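PDB 2WLR: thiosulfate sulfurtransferase YnjE from Escherichia coli, which catalyses the transfer of sulfur from thiosulfate to cyanide, giving thiocyanate and sulfite, as a periplasmic monomer built of rhodanese domains. Local coordinates for residues 21-31 with 43-53. Sequence-based numbering, arbitrary orientation.
Sequences KAIDTRPSAFY and GHELAALNLSA
Arg26 NH2 is held by two acceptors, donating to Gly43 O at 3.0 Å and to Asp24 OD2 at 2.8 Å, the latter through the syn lone pair. Gly43 O lies in the guanidinium plane of Arg26, whereas NH2 stands 46° out of the carbonyl plane of Gly43, off its lone pairs. A water accepts from Arg26 NH1 and lies near Gly43 O. Asp24 fixes the guanidinium side-on, since Arg26 NE meets Asp24 OD1. OD1 also accepts from Arg26 N, an Asx turn, which ties the carboxylate to the loop after the strand.

Next to this pair the Tyr31 ring is sandwiched. On one face the His44 imidazole forms an offset stack, with centroids 3.8 Å apart and planes at 8°. Over the opposite face Asn50 CB sits 3.5 Å from the ring centroid, almost along the normal, a CH-pi contact. With CG anti to the backbone N (chi1 176°), the ring extends between the two, and its hydroxyl OH donates to Ala48 O at 2.7 Å. A leucine at this position would probably leave Ala48 O without that donor and the His44 imidazole without its stacking partner.

The two strands pair in parallel. Leu49 N donates to Ala22 O, Asp24 N to Leu49 O at 2.7 Å and Leu51 N to Asp24 O; Ile23 and Leu49 share one face of the sheet, Asp24 and Asn50 the other. Ile23 CG2 packs 3.7 Å from Leu51 CB, the side chains lying side by side. Strand 21-24 also pairs with strand 79-82, leaving 49-50 at the sheet edge. Parallel strands 21-24 and 49-50, joined through helix 28-32, make the beta-alpha-beta crossover of a rhodanese-type alpha/beta domain.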
ATOM      1  N   LYS A  21      10.845  23.290   4.352  1.00 14.30           N
ATOM      2  CA  LYS A  21      10.451  21.940   3.988  1.00 14.81           C
ATOM      3  C   LYS A  21      10.981  21.600   2.589  1.00 12.68           C
ATOM      4  O   LYS A  21      10.981  22.439   1.692  1.00 13.48           O
ATOM      5  CB  LYS A  21       8.930  21.804   4.011  1.00 16.32           C
ATOM      6  CG  LYS A  21       8.348  21.835   5.435  1.00 20.47           C
ATOM      7  CD  LYS A  21       6.827  21.748   5.460  1.00 23.80           C
ATOM      8  CE  LYS A  21       6.298  21.921   6.879  1.00 25.42           C
ATOM      9  NZ  LYS A  21       6.490  23.324   7.359  1.00 28.09           N
ATOM     10  N   ALA A  22      11.472  20.378   2.438  1.00 10.97           N
ATOM     11  CA  ALA A  22      11.904  19.870   1.132  1.00  9.60           C
ATOM     12  C   ALA A  22      10.744  19.124   0.452  1.00  8.80           C
ATOM     13  O   ALA A  22       9.958  18.441   1.105  1.00  9.12           O
ATOM     14  CB  ALA A  22      13.133  18.959   1.299  1.00 10.38           C
ATOM     15  N   ILE A  23      10.690  19.249  -0.877  1.00  8.84           N
ATOM     16  CA  ILE A  23       9.658  18.562  -1.667  1.00  7.75           C
ATOM     17  C   ILE A  23      10.337  17.804  -2.819  1.00  7.29           C
ATOM     18  O   ILE A  23      11.012  18.382  -3.664  1.00  8.16           O
ATOM     19  CB  ILE A  23       8.612  19.508  -2.262  1.00  8.61           C
ATOM     20  CG1 ILE A  23       7.933  20.294  -1.138  1.00 11.02           C
ATOM     21  CG2 ILE A  23       7.643  18.700  -3.105  1.00 10.85           C
ATOM     22  CD1 ILE A  23       6.855  21.280  -1.616  1.00 12.20           C
ATOM     23  N   ASP A  24      10.175  16.489  -2.771  1.00  6.92           N
ATOM     24  CA  ASP A  24      10.704  15.535  -3.738  1.00  6.16           C
ATOM     25  C   ASP A  24       9.671  15.427  -4.848  1.00  6.50           C
ATOM     26  O   ASP A  24       8.532  15.013  -4.608  1.00  5.83           O
ATOM     27  CB  ASP A  24      10.883  14.209  -2.992  1.00  5.87           C
ATOM     28  CG  ASP A  24      11.616  13.155  -3.770  1.00  6.95           C
ATOM     29  OD1 ASP A  24      11.520  13.078  -4.992  1.00  8.63           O
ATOM     30  OD2 ASP A  24      12.327  12.336  -3.114  1.00  7.44           O
ATOM     31  N   THR A  25      10.035  15.863  -6.043  1.00  6.83           N
ATOM     32  CA  THR A  25       9.137  15.912  -7.194  1.00  6.51           C
ATOM     33  C   THR A  25       9.150  14.664  -8.081  1.00  6.92           C
ATOM     34  O   THR A  25       8.479  14.619  -9.099  1.00  7.75           O
ATOM     35  CB  THR A  25       9.415  17.167  -8.040  1.00  7.55           C
ATOM     36  OG1 THR A  25      10.669  17.026  -8.698  1.00  8.55           O
ATOM     37  CG2 THR A  25       9.355  18.452  -7.170  1.00  7.85           C
ATOM     38  N   ARG A  26       9.858  13.628  -7.633  1.00  6.52           N
ATOM     39  CA  ARG A  26       9.941  12.387  -8.376  1.00  6.41           C
ATOM     40  C   ARG A  26       8.722  11.495  -8.094  1.00  6.49           C
ATOM     41  O   ARG A  26       8.051  11.684  -7.116  1.00  7.05           O
ATOM     42  CB  ARG A  26      11.183  11.628  -7.907  1.00  6.94           C
ATOM     43  CG  ARG A  26      12.475  12.342  -8.192  1.00  6.61           C
ATOM     44  CD  ARG A  26      13.673  11.587  -7.683  1.00  6.83           C
ATOM     45  NE  ARG A  26      13.597  11.465  -6.244  1.00  7.97           N
ATOM     46  CZ  ARG A  26      14.427  10.725  -5.515  1.00  7.84           C
ATOM     47  NH1 ARG A  26      15.399  10.021  -6.090  1.00  9.80           N
ATOM     48  NH2 ARG A  26      14.262  10.639  -4.224  1.00  7.64           N
ATOM     49  N   PRO A  27       8.494  10.480  -8.919  1.00  6.91           N
ATOM     50  CA  PRO A  27       7.457   9.503  -8.582  1.00  7.26           C
ATOM     51  C   PRO A  27       7.737   8.842  -7.230  1.00  6.32           C
ATOM     52  O   PRO A  27       8.878   8.755  -6.761  1.00  6.99           O
ATOM     53  CB  PRO A  27       7.550   8.480  -9.716  1.00  8.58           C
ATOM     54  CG  PRO A  27       8.101   9.243 -10.846  1.00  9.61           C
ATOM     55  CD  PRO A  27       9.059  10.226 -10.260  1.00  7.39           C
ATOM     56  N   SER A  28       6.690   8.339  -6.615  1.00  7.42           N
ATOM     57  CA  SER A  28       6.803   7.823  -5.263  1.00  7.43           C
ATOM     58  C   SER A  28       7.729   6.614  -5.122  1.00  6.95           C
ATOM     59  O   SER A  28       8.283   6.387  -4.083  1.00  7.88           O
ATOM     60  CB  SER A  28       5.428   7.525  -4.667  1.00  8.37           C
ATOM     61  OG  SER A  28       4.792   6.454  -5.340  1.00  8.30           O
ATOM     62  N   ALA A  29       7.896   5.840  -6.190  1.00  7.14           N
ATOM     63  CA  ALA A  29       8.786   4.719  -6.128  1.00  6.06           C
ATOM     64  C   ALA A  29      10.162   5.152  -5.678  1.00  6.69           C
ATOM     65  O   ALA A  29      10.781   4.513  -4.838  1.00  6.69           O
ATOM     66  CB  ALA A  29       8.883   4.048  -7.463  1.00  5.92           C
ATOM     67  N   PHE A  30      10.617   6.275  -6.216  1.00  6.52           N
ATOM     68  CA  PHE A  30      11.965   6.769  -5.900  1.00  6.85           C
ATOM     69  C   PHE A  30      11.975   7.431  -4.528  1.00  6.62           C
ATOM     70  O   PHE A  30      12.906   7.251  -3.753  1.00  7.89           O
ATOM     71  CB  PHE A  30      12.497   7.665  -7.016  1.00  7.86           C
ATOM     72  CG  PHE A  30      12.471   7.012  -8.375  1.00  8.89           C
ATOM     73  CD1 PHE A  30      13.052   5.780  -8.565  1.00  9.68           C
ATOM     74  CD2 PHE A  30      11.809   7.604  -9.418  1.00 15.31           C
ATOM     75  CE1 PHE A  30      13.008   5.146  -9.796  1.00 10.36           C
ATOM     76  CE2 PHE A  30      11.773   6.990 -10.664  1.00 17.41           C
ATOM     77  CZ  PHE A  30      12.366   5.760 -10.843  1.00 14.81           C
ATOM     78  N   TYR A  31      10.960   8.193  -4.224  1.00  6.29           N
ATOM     79  CA  TYR A  31      10.791   8.742  -2.881  1.00  6.25           C
ATOM     80  C   TYR A  31      10.840   7.616  -1.844  1.00  7.36           C
ATOM     81  O   TYR A  31      11.460   7.754  -0.807  1.00  7.84           O
ATOM     82  CB  TYR A  31       9.454   9.490  -2.800  1.00  6.76           C
ATOM     83  CG  TYR A  31       9.083  10.050  -1.453  1.00  6.23           C
ATOM     84  CD1 TYR A  31       9.549  11.255  -1.004  1.00  6.27           C
ATOM     85  CD2 TYR A  31       8.248   9.346  -0.627  1.00  6.95           C
ATOM     86  CE1 TYR A  31       9.188  11.774   0.198  1.00  6.27           C
ATOM     87  CE2 TYR A  31       7.882   9.863   0.615  1.00  6.54           C
ATOM     88  CZ  TYR A  31       8.356  11.062   1.004  1.00  6.73           C
ATOM     89  OH  TYR A  31       8.004  11.589   2.241  1.00  8.49           O
ATOM     90  N   GLY A  43      16.116   6.724  -1.547  1.00  7.07           N
ATOM     91  CA  GLY A  43      15.252   7.443  -0.632  1.00  7.55           C
ATOM     92  C   GLY A  43      15.174   8.935  -0.875  1.00  7.62           C
ATOM     93  O   GLY A  43      15.628   9.445  -1.879  1.00  8.02           O
ATOM     94  N   HIS A  44      14.631   9.631   0.142  1.00  7.01           N
ATOM     95  CA  HIS A  44      14.358  11.063   0.100  1.00  7.98           C
ATOM     96  C   HIS A  44      15.082  11.796   1.195  1.00  7.38           C
ATOM     97  O   HIS A  44      15.554  11.218   2.153  1.00  7.37           O
ATOM     98  CB  HIS A  44      12.842  11.346   0.201  1.00  7.86           C
ATOM     99  CG  HIS A  44      12.144  10.615   1.314  1.00  7.51           C
ATOM    100  ND1 HIS A  44      11.951  11.120   2.586  1.00 10.45           N
ATOM    101  CD2 HIS A  44      11.527   9.421   1.301  1.00  4.98           C
ATOM    102  CE1 HIS A  44      11.234  10.242   3.282  1.00  6.71           C
ATOM    103  NE2 HIS A  44      10.994   9.196   2.527  1.00 11.30           N
ATOM    104  N   GLU A  45      15.185  13.098   1.035  1.00  8.07           N
ATOM    105  CA  GLU A  45      15.817  13.873   2.070  1.00  8.38           C
ATOM    106  C   GLU A  45      14.969  13.903   3.328  1.00  9.49           C
ATOM    107  O   GLU A  45      13.762  13.760   3.284  1.00  8.84           O
ATOM    108  CB  GLU A  45      16.132  15.271   1.577  1.00  8.76           C
ATOM    109  CG  GLU A  45      17.113  15.311   0.399  1.00  9.31           C
ATOM    110  CD  GLU A  45      18.535  15.053   0.766  1.00 10.34           C
ATOM    111  OE1 GLU A  45      18.824  14.783   1.944  1.00 10.79           O
ATOM    112  OE2 GLU A  45      19.379  15.168  -0.139  1.00 10.45           O
ATOM    113  N   LEU A  46      15.629  14.070   4.465  1.00  9.85           N
ATOM    114  CA  LEU A  46      14.961  14.070   5.752  1.00 11.21           C
ATOM    115  C   LEU A  46      13.745  14.988   5.808  1.00 11.30           C
ATOM    116  O   LEU A  46      13.819  16.176   5.490  1.00 12.15           O
ATOM    117  CB  LEU A  46      15.964  14.426   6.868  1.00 11.99           C
ATOM    118  CG  LEU A  46      15.437  14.448   8.296  1.00 12.82           C
ATOM    119  CD1 LEU A  46      15.028  13.051   8.765  1.00 14.46           C
ATOM    120  CD2 LEU A  46      16.544  15.009   9.203  1.00 17.75           C
ATOM    121  N   ALA A  47      12.634  14.384   6.200  1.00 12.22           N
ATOM    122  CA  ALA A  47      11.369  15.070   6.380  1.00 11.81           C
ATOM    123  C   ALA A  47      10.754  15.584   5.076  1.00 11.27           C
ATOM    124  O   ALA A  47       9.756  16.302   5.115  1.00 13.49           O
ATOM    125  CB  ALA A  47      11.496  16.198   7.434  1.00 13.25           C
ATOM    126  N   ALA A  48      11.300  15.166   3.921  1.00  9.94           N
ATOM    127  CA  ALA A  48      10.787  15.663   2.642  1.00  8.69           C
ATOM    128  C   ALA A  48       9.368  15.176   2.429  1.00  7.59           C
ATOM    129  O   ALA A  48       8.981  14.087   2.839  1.00  8.75           O
ATOM    130  CB  ALA A  48      11.600  15.157   1.466  1.00  8.17           C
ATOM    131  N   LEU A  49       8.632  16.029   1.739  1.00  8.34           N
ATOM    132  CA  LEU A  49       7.319  15.689   1.206  1.00  8.39           C
ATOM    133  C   LEU A  49       7.511  15.127  -0.206  1.00  8.74           C
ATOM    134  O   LEU A  49       8.518  15.421  -0.864  1.00  9.87           O
ATOM    135  CB  LEU A  49       6.392  16.937   1.170  1.00  9.09           C
ATOM    136  CG  LEU A  49       6.274  17.686   2.504  1.00 10.36           C
ATOM    137  CD1 LEU A  49       5.349  18.884   2.341  1.00 12.86           C
ATOM    138  CD2 LEU A  49       5.814  16.763   3.644  1.00 13.06           C
ATOM    139  N   ASN A  50       6.534  14.370  -0.686  1.00  7.58           N
ATOM    140  CA  ASN A  50       6.530  13.869  -2.062  1.00  6.78           C
ATOM    141  C   ASN A  50       5.369  14.548  -2.778  1.00  6.39           C
ATOM    142  O   ASN A  50       4.179  14.359  -2.422  1.00  7.03           O
ATOM    143  CB  ASN A  50       6.331  12.366  -2.071  1.00  5.64           C
ATOM    144  CG  ASN A  50       6.599  11.700  -3.449  1.00  5.69           C
ATOM    145  OD1 ASN A  50       7.317  12.267  -4.339  1.00  9.19           O
ATOM    146  ND2 ASN A  50       6.057  10.544  -3.613  1.00  4.44           N
ATOM    147  N   LEU A  51       5.711  15.273  -3.822  1.00  7.71           N
ATOM    148  CA  LEU A  51       4.706  15.858  -4.705  1.00  8.01           C
ATOM    149  C   LEU A  51       5.188  15.597  -6.106  1.00  8.32           C
ATOM    150  O   LEU A  51       5.939  16.396  -6.680  1.00  8.68           O
ATOM    151  CB  LEU A  51       4.512  17.353  -4.447  1.00  8.41           C
ATOM    152  CG  LEU A  51       3.368  18.033  -5.209  1.00  9.58           C
ATOM    153  CD1 LEU A  51       2.009  17.386  -4.948  1.00 11.67           C
ATOM    154  CD2 LEU A  51       3.299  19.535  -4.888  1.00 11.33           C
ATOM    155  N   SER A  52       4.826  14.448  -6.635  1.00  8.59           N
ATOM    156  CA  SER A  52       5.311  14.034  -7.944  1.00  8.02           C
ATOM    157  C   SER A  52       4.742  14.913  -9.039  1.00  8.25           C
ATOM    158  O   SER A  52       3.512  15.077  -9.115  1.00  8.71           O
ATOM    159  CB  SER A  52       4.972  12.597  -8.191  1.00  8.71           C
ATOM    160  OG  SER A  52       5.525  12.176  -9.404  1.00 10.21           O
ATOM    161  N   ALA A  53       5.588  15.412  -9.930  1.00  7.58           N
ATOM    162  CA  ALA A  53       5.092  16.222 -11.054  1.00  8.76           C
ATOM    163  C   ALA A  53       4.090  15.435 -11.881  1.00  9.04           C
ATOM    164  O   ALA A  53       3.185  16.011 -12.431  1.00 11.27           O
ATOM    165  CB  ALA A  53       6.222  16.716 -11.950  1.00  8.99           C
TER
HETATM  166  O   HOH W   1      12.173  18.697   4.684  1.00 26.91           O
HETATM  167  O   HOH W   2       7.296  13.017 -11.421  1.00 14.03           O
HETATM  168  O   HOH W   3      17.206   8.777  -4.189  1.00  9.88           O
HETATM  169  O   HOH W   4      15.436   6.657  -4.334  1.00  9.92           O